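Local atomic coordinates of tryptophan synthase alpha chain (PDB entry 3THA), a protein that probably carries out the aldol cleavage of indoleglycerol phosphate to indole and glyceraldehyde 3-phosphate, in the last step of tryptophan biosynthesis. Residues B[35-40]-B[85-90]; B[172-177]-B[204-209]; B[49-54]-B[97-102]; B[117-122]-B[143-148]. All blocks are in the same frame, centred on the assembly; numbering follows the deposited sequence.

Interaction 1. Residues B[35-40]-B[85-90]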
loop_
_atom_site.group_PDB
_atom_site.type_symbol
_atom_site.label_atom_id
_atom_site.label_comp_id
_atom_site.label_asym_id
_atom_site.label_seq_id
_atom_site.Cartn_x
_atom_site.Cartn_y
_atom_site.Cartn_z
ATOM N N GLN B 35 -6.594 25.854 -2.409
ATOM C CA GLN B 35 -7.161 27.160 -2.320
ATOM C C GLN B 35 -8.631 27.154 -2.696
ATOM O O GLN B 35 -9.357 28.074 -2.327
ATOM C CB GLN B 35 -6.382 28.140 -3.208
ATOM C CG GLN B 35 -4.919 28.296 -2.816
ATOM C CD GLN B 35 -4.694 29.175 -1.575
ATOM O OE1 GLN B 35 -5.437 29.123 -0.580
ATOM N NE2 GLN B 35 -3.636 29.976 -1.630
ATOM N N ARG B 36 -9.083 26.147 -3.436
ATOM C CA ARG B 36 -10.477 26.127 -3.859
ATOM C C ARG B 36 -11.327 25.182 -3.004
ATOM O O ARG B 36 -12.497 24.930 -3.265
ATOM C CB ARG B 36 -10.584 25.855 -5.363
ATOM C CG ARG B 36 -10.395 27.116 -6.254
ATOM C CD ARG B 36 -10.110 26.781 -7.723
ATOM N NE ARG B 36 -11.331 26.371 -8.409
ATOM C CZ ARG B 36 -11.474 26.241 -9.729
ATOM N NH1 ARG B 36 -10.461 26.488 -10.554
ATOM N NH2 ARG B 36 -12.642 25.866 -10.225
ATOM N N LEU B 37 -10.732 24.673 -1.944
ATOM C CA LEU B 37 -11.375 23.646 -1.140
ATOM C C LEU B 37 -12.660 24.180 -0.494
ATOM O O LEU B 37 -13.648 23.474 -0.395
ATOM C CB LEU B 37 -10.390 23.114 -0.105
ATOM C CG LEU B 37 -10.703 21.808 0.581
ATOM C CD1 LEU B 37 -10.915 20.686 -0.510
ATOM C CD2 LEU B 37 -9.577 21.468 1.574
ATOM N N ASP B 38 -12.616 25.419 -0.038
ATOM C CA ASP B 38 -13.803 26.102 0.499
ATOM C C ASP B 38 -15.017 26.076 -0.416
ATOM O O ASP B 38 -16.123 26.011 0.067
ATOM C CB ASP B 38 -13.479 27.549 0.884
ATOM C CG ASP B 38 -12.741 27.634 2.203
ATOM O OD1 ASP B 38 -12.637 26.601 2.893
ATOM O OD2 ASP B 38 -12.260 28.727 2.545
ATOM N N GLN B 39 -14.823 26.112 -1.727
ATOM C CA GLN B 39 -15.977 26.045 -2.635
ATOM C C GLN B 39 -16.279 24.665 -3.178
ATOM O O GLN B 39 -17.173 24.536 -4.014
ATOM C CB GLN B 39 -15.843 26.995 -3.819
ATOM C CG GLN B 39 -15.512 28.426 -3.469
ATOM C CD GLN B 39 -14.192 28.798 -4.124
ATOM O OE1 GLN B 39 -14.124 29.028 -5.343
ATOM N NE2 GLN B 39 -13.116 28.798 -3.322
ATOM N N SER B 40 -15.551 23.640 -2.748
ATOM C CA SER B 40 -15.868 22.290 -3.227
ATOM C C SER B 40 -16.811 21.637 -2.229
ATOM O O SER B 40 -16.840 22.058 -1.088
ATOM C CB SER B 40 -14.592 21.447 -3.361
ATOM O OG SER B 40 -14.115 21.090 -2.074
ATOM N N ILE B 85 -1.784 28.160 2.498
ATOM C CA ILE B 85 -3.142 27.759 2.159
ATOM C C ILE B 85 -4.130 28.280 3.184
ATOM O O ILE B 85 -3.891 28.171 4.392
ATOM C CB ILE B 85 -3.206 26.188 2.055
ATOM C CG1 ILE B 85 -2.750 25.766 0.672
ATOM C CG2 ILE B 85 -4.590 25.589 2.424
ATOM C CD1 ILE B 85 -2.972 26.789 -0.327
ATOM N N LYS B 86 -5.237 28.835 2.714
ATOM C CA LYS B 86 -6.307 29.141 3.637
ATOM C C LYS B 86 -7.579 28.394 3.273
ATOM O O LYS B 86 -8.135 28.558 2.188
ATOM C CB LYS B 86 -6.543 30.662 3.770
ATOM C CG LYS B 86 -7.402 31.102 5.037
ATOM C CD LYS B 86 -7.169 30.211 6.310
ATOM C CE LYS B 86 -8.045 30.661 7.523
ATOM N NZ LYS B 86 -8.076 29.634 8.648
ATOM N N THR B 87 -8.024 27.545 4.188
ATOM C CA THR B 87 -9.295 26.846 3.987
ATOM C C THR B 87 -10.015 26.702 5.309
ATOM O O THR B 87 -9.396 26.811 6.357
ATOM C CB THR B 87 -9.089 25.439 3.359
ATOM O OG1 THR B 87 -10.373 24.846 3.119
ATOM C CG2 THR B 87 -8.278 24.546 4.299
ATOM N N LYS B 88 -11.318 26.461 5.256
ATOM C CA LYS B 88 -12.087 26.193 6.477
ATOM C C LYS B 88 -12.297 24.701 6.700
ATOM O O LYS B 88 -12.698 24.278 7.777
ATOM C CB LYS B 88 -13.427 26.891 6.427
ATOM C CG LYS B 88 -13.321 28.375 6.683
ATOM C CD LYS B 88 -12.884 28.683 8.130
ATOM C CE LYS B 88 -12.338 30.119 8.269
ATOM N NZ LYS B 88 -13.211 31.181 7.669
ATOM N N LYS B 89 -12.038 23.907 5.676
ATOM C CA LYS B 89 -12.281 22.468 5.755
ATOM C C LYS B 89 -11.220 21.736 6.575
ATOM O O LYS B 89 -10.130 22.258 6.806
ATOM C CB LYS B 89 -12.372 21.880 4.354
ATOM C CG LYS B 89 -13.344 22.634 3.451
ATOM C CD LYS B 89 -14.744 22.282 3.804
ATOM C CE LYS B 89 -15.708 23.175 3.074
ATOM N NZ LYS B 89 -15.496 23.051 1.620
ATOM N N ALA B 90 -11.553 20.534 7.035
ATOM C CA ALA B 90 -10.630 19.733 7.833
ATOM C C ALA B 90 -9.551 19.097 6.969
ATOM O O ALA B 90 -9.862 18.447 5.947
ATOM C CB ALA B 90 -11.377 18.658 8.625
#
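Asp-38 OD1 is gripped twice by segment 85-90. The backbone N of Lys-88 meets its syn lone pair at 2.7 Å, almost straight at 175°, while Thr-87 OG1 donates to the same Asp-38 OD1 at 2.9 Å from well above the carboxylate plane. Two donors arriving from such different directions fix the rotation of the carboxylate. Thr-87 contributes a second time. With its hydroxyl anti to the backbone N (chi1 -177°), Thr-87 OG1 also accepts from Lys-89 N at 3.2 Å, closing an ST turn.

The lysine chain, folded at chi2 and chi4, passes the Leu-37 branch, Lys-89 CB lying 4.0 Å from Leu-37 CD2, and delivers its ammonium group to a cluster of backbone carbonyls. Lys-89 NZ donates to Leu-37 O at 2.8 Å and to Ile-42 O just beyond. With Asp-38 O and Ser-40 O, four carbonyls surround it, more than its three hydrogens can serve singly, so the weak bonds to these last two are probably shared. Leu-37 O in turn takes Ser-40 N and, at 3.0 Å, Ser-40 OG, so one carbonyl serves three donors. A positive charge set against the carbonyls ending a short helical turn is probably favourable, and Asp-38 nearby may add to this. Toward the surface Gln-35 OE1 receives a weak bond from Lys-86 N. On the barrel side, Leu-37 packs on Leu-45 of strand 44-48. The contact thus joins the two loops that follow helices 27-35 and 75-83 and lead into adjacent strands 44-48 and 90-94, on the N-terminal side of a TIM barrel.

Interaction 2. Residues B[172-177]-B[204-209]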
loop_
_atom_site.group_PDB
_atom_site.type_symbol
_atom_site.label_atom_id
_atom_site.label_comp_id
_atom_site.label_asym_id
_atom_site.label_seq_id
_atom_site.Cartn_x
_atom_site.Cartn_y
_atom_site.Cartn_z
ATOM N N ALA B 172 -14.755 -1.054 4.088
ATOM C CA ALA B 172 -15.855 -1.787 3.549
ATOM C C ALA B 172 -15.221 -3.039 2.972
ATOM O O ALA B 172 -14.016 -3.057 2.682
ATOM C CB ALA B 172 -16.544 -0.962 2.493
ATOM N N SER B 173 -15.999 -4.106 2.883
ATOM C CA SER B 173 -15.495 -5.360 2.375
ATOM C C SER B 173 -16.036 -5.541 0.995
ATOM O O SER B 173 -17.068 -4.951 0.638
ATOM C CB SER B 173 -15.988 -6.517 3.214
ATOM O OG SER B 173 -15.601 -6.337 4.548
ATOM N N ILE B 174 -15.353 -6.357 0.205
ATOM C CA ILE B 174 -15.858 -6.680 -1.121
ATOM C C ILE B 174 -16.088 -8.169 -1.218
ATOM O O ILE B 174 -16.759 -8.623 -2.141
ATOM C CB ILE B 174 -14.904 -6.219 -2.251
ATOM C CG1 ILE B 174 -13.434 -6.459 -1.866
ATOM C CG2 ILE B 174 -15.137 -4.756 -2.560
ATOM C CD1 ILE B 174 -12.932 -7.929 -1.965
ATOM N N GLY B 175 -15.540 -8.918 -0.263
ATOM C CA GLY B 175 -15.400 -10.362 -0.452
ATOM C C GLY B 175 -15.847 -11.319 0.637
ATOM O O GLY B 175 -15.480 -12.501 0.614
ATOM N N ILE B 176 -16.628 -10.830 1.594
ATOM C CA ILE B 176 -17.208 -11.732 2.595
ATOM C C ILE B 176 -18.300 -12.548 1.890
ATOM O O ILE B 176 -18.538 -13.712 2.227
ATOM C CB ILE B 176 -17.686 -11.007 3.895
ATOM C CG1 ILE B 176 -16.631 -10.010 4.368
ATOM C CG2 ILE B 176 -17.942 -12.014 5.026
ATOM C CD1 ILE B 176 -17.104 -9.107 5.466
ATOM N N THR B 177 -18.916 -11.937 0.875
ATOM C CA THR B 177 -19.654 -12.697 -0.137
ATOM C C THR B 177 -19.269 -12.298 -1.570
ATOM O O THR B 177 -19.366 -13.112 -2.498
ATOM C CB THR B 177 -21.190 -12.660 0.062
ATOM O OG1 THR B 177 -21.552 -11.561 0.906
ATOM C CG2 THR B 177 -21.658 -13.937 0.701
ATOM N N VAL B 204 -17.265 5.552 6.097
ATOM C CA VAL B 204 -16.921 4.363 5.336
ATOM C C VAL B 204 -16.139 4.673 4.069
ATOM O O VAL B 204 -16.588 5.458 3.240
ATOM C CB VAL B 204 -18.152 3.574 4.922
ATOM C CG1 VAL B 204 -17.711 2.226 4.390
ATOM C CG2 VAL B 204 -19.103 3.377 6.087
ATOM N N GLY B 205 -14.985 4.026 3.925
ATOM C CA GLY B 205 -14.129 4.152 2.761
ATOM C C GLY B 205 -13.617 2.819 2.234
ATOM O O GLY B 205 -13.691 1.778 2.926
ATOM N N PHE B 206 -13.063 2.867 1.013
ATOM C CA PHE B 206 -12.603 1.691 0.206
ATOM C C PHE B 206 -13.656 1.169 -0.793
ATOM O O PHE B 206 -14.683 0.620 -0.397
ATOM C CB PHE B 206 -11.989 0.507 1.023
ATOM C CG PHE B 206 -11.379 -0.579 0.134
ATOM C CD1 PHE B 206 -10.019 -0.578 -0.145
ATOM C CD2 PHE B 206 -12.189 -1.553 -0.472
ATOM C CE1 PHE B 206 -9.472 -1.531 -1.002
ATOM C CE2 PHE B 206 -11.650 -2.522 -1.326
ATOM C CZ PHE B 206 -10.287 -2.512 -1.599
ATOM N N GLY B 207 -13.381 1.359 -2.087
ATOM C CA GLY B 207 -14.228 0.800 -3.143
ATOM C C GLY B 207 -15.139 1.814 -3.804
ATOM O O GLY B 207 -15.532 1.650 -4.964
ATOM N N ILE B 208 -15.471 2.867 -3.067
ATOM C CA ILE B 208 -16.403 3.870 -3.550
ATOM C C ILE B 208 -15.828 4.473 -4.836
ATOM O O ILE B 208 -14.645 4.859 -4.878
ATOM C CB ILE B 208 -16.724 4.923 -2.445
ATOM C CG1 ILE B 208 -16.951 4.196 -1.103
ATOM C CG2 ILE B 208 -17.917 5.802 -2.852
ATOM C CD1 ILE B 208 -17.594 5.007 -0.026
ATOM N N GLN B 209 -16.671 4.532 -5.874
ATOM C CA GLN B 209 -16.228 4.858 -7.238
ATOM C C GLN B 209 -17.138 5.803 -8.022
ATOM O O GLN B 209 -16.678 6.785 -8.606
ATOM C CB GLN B 209 -16.055 3.571 -8.058
ATOM C CG GLN B 209 -14.696 2.897 -7.886
ATOM C CD GLN B 209 -14.451 1.828 -8.932
ATOM O OE1 GLN B 209 -14.613 0.631 -8.655
ATOM N NE2 GLN B 209 -14.078 2.250 -10.156
#
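Backbones 172-177 and 204-209 come closest at Ala-172 and Phe-206, 5.8 Å between CA atoms, and a bent bond from Ala-172 N to Gly-205 O (3.2 Å, 134°) is a weak link just past the end of strand 168-171, to the end of strand 202-205, at the C-terminal end of the TIM barrel, the rim on which active sites of this fold lie. Ala-172 is central to the packing. Ala-172 CB points toward segment 204-209 and sits 3.9 Å from Val-204 CG1 and 3.8 Å from Phe-206 O, thus touching both a side chain and a carbonyl.

Phe-206 holds an unusual positive phi (94°), and its CG lies anti to the backbone N (chi1 -173°), which carries the ring out alongside loop 172-177. There Ala-172 O approaches Phe-206 CD2 obliquely, at 3.9 Å. Lys-66 of the second subunit makes a cation-pi contact with the same ring, and Asp-63 of that subunit packs on Ile-174, so this rim is covered by the neighbouring copy. Gly-207 follows with phi also positive, a conformation suited to a residue lacking CB, and the chain turns there beside Ile-174. Glu-46, predicted to be a proton acceptor, lies near Gly-205. At the outer margin, Ile-174 meets the phenyl ring at its edge, near the ring plane, with Ile-174 CG2 4.3 Å from Phe-206 CE2.

Interaction 3. Residues B[49-54]-B[97-102]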
loop_
_atom_site.group_PDB
_atom_site.type_symbol
_atom_site.label_atom_id
_atom_site.label_comp_id
_atom_site.label_asym_id
_atom_site.label_seq_id
_atom_site.Cartn_x
_atom_site.Cartn_y
_atom_site.Cartn_z
ATOM N N VAL B 49 0.817 12.015 1.386
ATOM C CA VAL B 49 2.098 12.474 0.892
ATOM C C VAL B 49 2.784 11.288 0.224
ATOM O O VAL B 49 2.151 10.207 0.066
ATOM C CB VAL B 49 2.952 13.186 1.932
ATOM C CG1 VAL B 49 4.137 13.875 1.252
ATOM C CG2 VAL B 49 2.115 14.251 2.687
ATOM N N ALA B 50 4.015 11.504 -0.266
ATOM C CA ALA B 50 4.898 10.384 -0.689
ATOM C C ALA B 50 6.318 10.550 -0.053
ATOM O O ALA B 50 6.866 11.642 -0.093
ATOM C CB ALA B 50 4.955 10.307 -2.208
ATOM N N TYR B 51 6.867 9.509 0.593
ATOM C CA TYR B 51 8.249 9.601 1.148
ATOM C C TYR B 51 9.207 8.668 0.420
ATOM O O TYR B 51 10.233 9.122 -0.091
ATOM C CB TYR B 51 8.331 9.381 2.683
ATOM C CG TYR B 51 9.765 9.231 3.202
ATOM C CD1 TYR B 51 10.215 8.010 3.681
ATOM C CD2 TYR B 51 10.684 10.303 3.151
ATOM C CE1 TYR B 51 11.525 7.830 4.142
ATOM C CE2 TYR B 51 12.013 10.138 3.602
ATOM C CZ TYR B 51 12.423 8.887 4.105
ATOM O OH TYR B 51 13.714 8.662 4.563
ATOM N N SER B 52 8.867 7.376 0.421
ATOM C CA SER B 52 9.577 6.371 -0.366
ATOM C C SER B 52 8.656 5.853 -1.468
ATOM O O SER B 52 7.462 5.618 -1.240
ATOM C CB SER B 52 10.062 5.211 0.518
ATOM O OG SER B 52 11.282 5.526 1.178
ATOM N N ASP B 53 9.214 5.673 -2.661
ATOM C CA ASP B 53 8.401 5.226 -3.791
ATOM C C ASP B 53 7.644 3.921 -3.505
ATOM O O ASP B 53 8.248 2.930 -3.125
ATOM C CB ASP B 53 9.226 5.106 -5.062
ATOM C CG ASP B 53 8.370 4.813 -6.278
ATOM O OD1 ASP B 53 8.874 4.907 -7.433
ATOM O OD2 ASP B 53 7.177 4.492 -6.070
ATOM N N PRO B 54 6.305 3.948 -3.657
ATOM C CA PRO B 54 5.406 2.782 -3.580
ATOM C C PRO B 54 5.813 1.550 -4.363
ATOM O O PRO B 54 6.021 1.598 -5.566
ATOM C CB PRO B 54 4.112 3.327 -4.133
ATOM C CG PRO B 54 4.120 4.752 -3.578
ATOM C CD PRO B 54 5.541 5.214 -3.630
ATOM N N TYR B 97 4.075 5.400 8.004
ATOM C CA TYR B 97 4.877 5.681 9.178
ATOM C C TYR B 97 6.327 6.026 8.850
ATOM O O TYR B 97 6.963 6.780 9.596
ATOM C CB TYR B 97 4.820 4.505 10.151
ATOM C CG TYR B 97 5.316 4.836 11.547
ATOM C CD1 TYR B 97 4.493 5.469 12.471
ATOM C CD2 TYR B 97 6.601 4.486 11.952
ATOM C CE1 TYR B 97 4.937 5.764 13.756
ATOM C CE2 TYR B 97 7.045 4.756 13.230
ATOM C CZ TYR B 97 6.213 5.411 14.126
ATOM O OH TYR B 97 6.659 5.688 15.404
ATOM N N ASN B 98 6.842 5.493 7.741
ATOM C CA ASN B 98 8.213 5.736 7.355
ATOM C C ASN B 98 8.488 7.227 7.160
ATOM O O ASN B 98 9.585 7.695 7.432
ATOM C CB ASN B 98 8.609 4.935 6.117
ATOM C CG ASN B 98 7.734 5.244 4.870
ATOM O OD1 ASN B 98 7.182 6.339 4.693
ATOM N ND2 ASN B 98 7.622 4.265 4.007
ATOM N N LEU B 99 7.501 7.969 6.670
ATOM C CA LEU B 99 7.647 9.379 6.492
ATOM C C LEU B 99 7.809 10.041 7.877
ATOM O O LEU B 99 8.636 10.957 8.063
ATOM C CB LEU B 99 6.418 9.926 5.782
ATOM C CG LEU B 99 6.591 11.336 5.210
ATOM C CD1 LEU B 99 5.594 11.588 4.119
ATOM C CD2 LEU B 99 6.422 12.369 6.243
ATOM N N ILE B 100 7.005 9.575 8.834
ATOM C CA ILE B 100 6.922 10.170 10.163
ATOM C C ILE B 100 8.205 9.872 10.919
ATOM O O ILE B 100 8.907 10.792 11.336
ATOM C CB ILE B 100 5.643 9.702 10.918
ATOM C CG1 ILE B 100 4.376 10.126 10.128
ATOM C CG2 ILE B 100 5.618 10.212 12.376
ATOM C CD1 ILE B 100 3.043 9.962 10.885
ATOM N N PHE B 101 8.524 8.594 11.061
ATOM C CA PHE B 101 9.811 8.164 11.582
ATOM C C PHE B 101 11.055 8.958 11.154
ATOM O O PHE B 101 11.899 9.293 11.986
ATOM C CB PHE B 101 10.027 6.702 11.236
ATOM C CG PHE B 101 11.175 6.078 11.953
ATOM C CD1 PHE B 101 12.467 6.146 11.415
ATOM C CD2 PHE B 101 10.965 5.425 13.167
ATOM C CE1 PHE B 101 13.547 5.578 12.087
ATOM C CE2 PHE B 101 12.020 4.827 13.849
ATOM C CZ PHE B 101 13.329 4.906 13.310
ATOM N N SER B 102 11.170 9.205 9.861
ATOM C CA SER B 102 12.269 9.963 9.244
ATOM C C SER B 102 12.337 11.432 9.680
ATOM O O SER B 102 13.418 11.987 9.912
ATOM C CB SER B 102 12.103 9.933 7.714
ATOM O OG SER B 102 12.607 11.124 7.113
HETATM O O HOH W 1 5.834 7.183 2.138
#
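Tyr-51 lies along helix 97-103, touching it from CB to OH. Tyr-51 CB rests 3.6 Å from Leu-99 CG, and with the ring carbon CG anti to the backbone N (chi1 170°) the ring runs on beside the helix. Tyr-51 CG passes 3.9 Å from Leu-99 CA. On one edge Tyr-51 CD1 meets Asn-98 OD1 at 3.6 Å, near the ring plane, the ring and amide planes being 54° apart. Farther out Tyr-51 CE2 is approached obliquely by Ser-102 OG at 3.7 Å, and at the tip Tyr-51 OH lies 3.7 Å from the same Ser-102 OG.

The polar link is indirect: a water accepts from Tyr-51 N at 3.0 Å and donates to Asn-98 OD1 at 3.0 Å. The amide thereby has both ends used, because its ND2 bonds to Glu-124 O of the second subunit. Deeper, Leu-99 CD1 lies 3.8 Å from Val-49 CB, the two side chains crossing at about a right angle. The contact packs the loop after strand 44-48, which runs on toward Asp-57, a predicted proton acceptor, against the helix after strand 90-94. It is a loop-to-helix contact at the catalytic end of a TIM barrel.

Interaction 4. Residues B[117-122]-B[143-148]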
loop_
_atom_site.group_PDB
_atom_site.type_symbol
_atom_site.label_atom_id
_atom_site.label_comp_id
_atom_site.label_asym_id
_atom_site.label_seq_id
_atom_site.Cartn_x
_atom_site.Cartn_y
_atom_site.Cartn_z
ATOM N N ILE B 117 -3.550 20.766 10.472
ATOM C CA ILE B 117 -3.870 19.351 10.367
ATOM C C ILE B 117 -4.483 18.892 11.704
ATOM O O ILE B 117 -3.952 19.192 12.790
ATOM C CB ILE B 117 -2.618 18.519 10.050
ATOM C CG1 ILE B 117 -1.904 19.069 8.790
ATOM C CG2 ILE B 117 -2.958 17.002 10.031
ATOM C CD1 ILE B 117 -2.459 18.635 7.403
ATOM N N CYS B 118 -5.593 18.161 11.621
ATOM C CA CYS B 118 -6.370 17.816 12.811
ATOM C C CYS B 118 -6.342 16.325 13.098
ATOM O O CYS B 118 -6.814 15.911 14.153
ATOM C CB CYS B 118 -7.825 18.292 12.645
ATOM S SG CYS B 118 -8.746 17.273 11.467
ATOM N N ALA B 119 -5.817 15.514 12.164
ATOM C CA ALA B 119 -5.767 14.047 12.337
ATOM C C ALA B 119 -4.794 13.348 11.401
ATOM O O ALA B 119 -4.534 13.830 10.295
ATOM C CB ALA B 119 -7.132 13.458 12.147
ATOM N N LEU B 120 -4.316 12.171 11.808
ATOM C CA LEU B 120 -3.445 11.365 10.978
ATOM C C LEU B 120 -4.077 10.025 10.807
ATOM O O LEU B 120 -4.602 9.474 11.760
ATOM C CB LEU B 120 -2.114 11.124 11.673
ATOM C CG LEU B 120 -1.390 12.285 12.360
ATOM C CD1 LEU B 120 -0.204 11.738 13.146
ATOM C CD2 LEU B 120 -0.889 13.290 11.334
ATOM N N ILE B 121 -4.011 9.488 9.597
ATOM C CA ILE B 121 -4.308 8.113 9.336
ATOM C C ILE B 121 -2.985 7.476 8.876
ATOM O O ILE B 121 -2.382 7.935 7.900
ATOM C CB ILE B 121 -5.285 8.002 8.173
ATOM C CG1 ILE B 121 -6.509 8.892 8.402
ATOM C CG2 ILE B 121 -5.675 6.532 7.893
ATOM C CD1 ILE B 121 -7.445 8.945 7.218
ATOM N N VAL B 122 -2.530 6.415 9.543
ATOM C CA VAL B 122 -1.266 5.781 9.166
ATOM C C VAL B 122 -1.558 4.344 8.756
ATOM O O VAL B 122 -1.798 3.474 9.623
ATOM C CB VAL B 122 -0.207 5.819 10.302
ATOM C CG1 VAL B 122 1.136 5.386 9.756
ATOM C CG2 VAL B 122 -0.089 7.275 10.945
ATOM N N ALA B 143 -5.733 13.651 16.571
ATOM C CA ALA B 143 -6.253 12.328 16.637
ATOM C C ALA B 143 -5.462 11.414 15.696
ATOM O O ALA B 143 -5.182 11.778 14.538
ATOM C CB ALA B 143 -7.725 12.355 16.246
ATOM N N LEU B 144 -5.121 10.232 16.209
ATOM C CA LEU B 144 -4.637 9.092 15.419
ATOM C C LEU B 144 -5.815 8.165 15.114
ATOM O O LEU B 144 -6.361 7.521 16.023
ATOM C CB LEU B 144 -3.563 8.303 16.195
ATOM C CG LEU B 144 -2.955 7.198 15.351
ATOM C CD1 LEU B 144 -2.303 7.815 14.061
ATOM C CD2 LEU B 144 -1.940 6.403 16.097
ATOM N N ILE B 145 -6.196 8.094 13.848
ATOM C CA ILE B 145 -7.490 7.612 13.456
ATOM C C ILE B 145 -7.469 6.105 13.457
ATOM O O ILE B 145 -6.498 5.493 13.000
ATOM C CB ILE B 145 -7.872 8.184 12.046
ATOM C CG1 ILE B 145 -7.885 9.712 12.042
ATOM C CG2 ILE B 145 -9.173 7.587 11.467
ATOM C CD1 ILE B 145 -9.039 10.346 12.827
ATOM N N THR B 146 -8.561 5.523 13.963
ATOM C CA THR B 146 -8.702 4.109 14.219
ATOM C C THR B 146 -9.456 3.440 13.079
ATOM O O THR B 146 -10.558 3.892 12.703
ATOM C CB THR B 146 -9.576 3.867 15.499
ATOM O OG1 THR B 146 -9.045 4.580 16.618
ATOM C CG2 THR B 146 -9.630 2.409 15.862
ATOM N N LEU B 147 -8.914 2.316 12.610
ATOM C CA LEU B 147 -9.466 1.590 11.501
ATOM C C LEU B 147 -10.136 0.355 11.963
ATOM O O LEU B 147 -9.588 -0.344 12.795
ATOM C CB LEU B 147 -8.348 1.171 10.551
ATOM C CG LEU B 147 -8.007 2.177 9.472
ATOM C CD1 LEU B 147 -7.730 3.601 10.045
ATOM C CD2 LEU B 147 -6.821 1.647 8.729
ATOM N N VAL B 148 -11.311 0.051 11.431
ATOM C CA VAL B 148 -11.937 -1.235 11.701
ATOM C C VAL B 148 -12.524 -1.786 10.408
ATOM O O VAL B 148 -12.797 -1.005 9.504
ATOM C CB VAL B 148 -12.998 -1.175 12.849
ATOM C CG1 VAL B 148 -12.610 -0.154 13.903
ATOM C CG2 VAL B 148 -14.386 -0.889 12.331
HETATM O O HOH W 2 -4.361 5.119 11.334
#
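Ile-145 sends CG1 anti to its carbonyl carbon (chi1 -59°), and a second bend at chi2 lays Ile-145 CD1 3.7 Å from Ala-119 CB; Leu-144, extended at chi1 (-175°), curls back at chi2 to bring its CD1 within 3.9 Å of Val-122 CG2. The contacts lie along the paired parallel strands 117-121 and 143-148 of the TIM barrel, joined through helix 131-140 as a beta-alpha-beta crossover.

Ala-119 bridges Ala-143 and Leu-120 bridges Leu-144. Leu-120 N donates to Ala-143 O at 2.9 Å and Ile-145 N to Leu-120 O at 3.0 Å, each nearly along the C=O axis, whereas Ala-143 N to Cys-118 O is weak at 3.5 Å. Leu-144 and Leu-120 face outward onto helix 131-140, where Leu-133 packs on Leu-144. Ile-121 lies on the interior side with Tyr-169 and beside Glu-46, a predicted proton acceptor; Ile-121 CG1 touches Ile-145 CB. Beyond Ile-145 the strands drift apart, and direct backbone pairing gives way to a bridging water, which accepts from Val-122 N at 2.9 Å and donates to Ile-145 O at 2.7 Å.

In the fold
Interactions 2 and 4 are buried, interactions 1 and 3 partly exposed. Interaction 4, nearest the chain centre, joins neighbouring barrel strands by backbone bonds and aliphatic packing; interaction 2, on the same sheet, keeps one weak backbone bond and relies on apolar contact where the strands end. Interaction 1, on the opposite side of the chain's centre from interaction 2, is the most polar, with a carboxylate and an ammonium group binding backbone atoms. Interaction 3 has no direct hydrogen bond and uses a water. Interactions 2 and 3 meet the second subunit broadly, interaction 4 through Leu-147 alone, and interaction 1 not at all. Interaction 4 touches its neighbours: Ala-90 packs on Cys-118, and Tyr-97 and Ile-100 on Val-122.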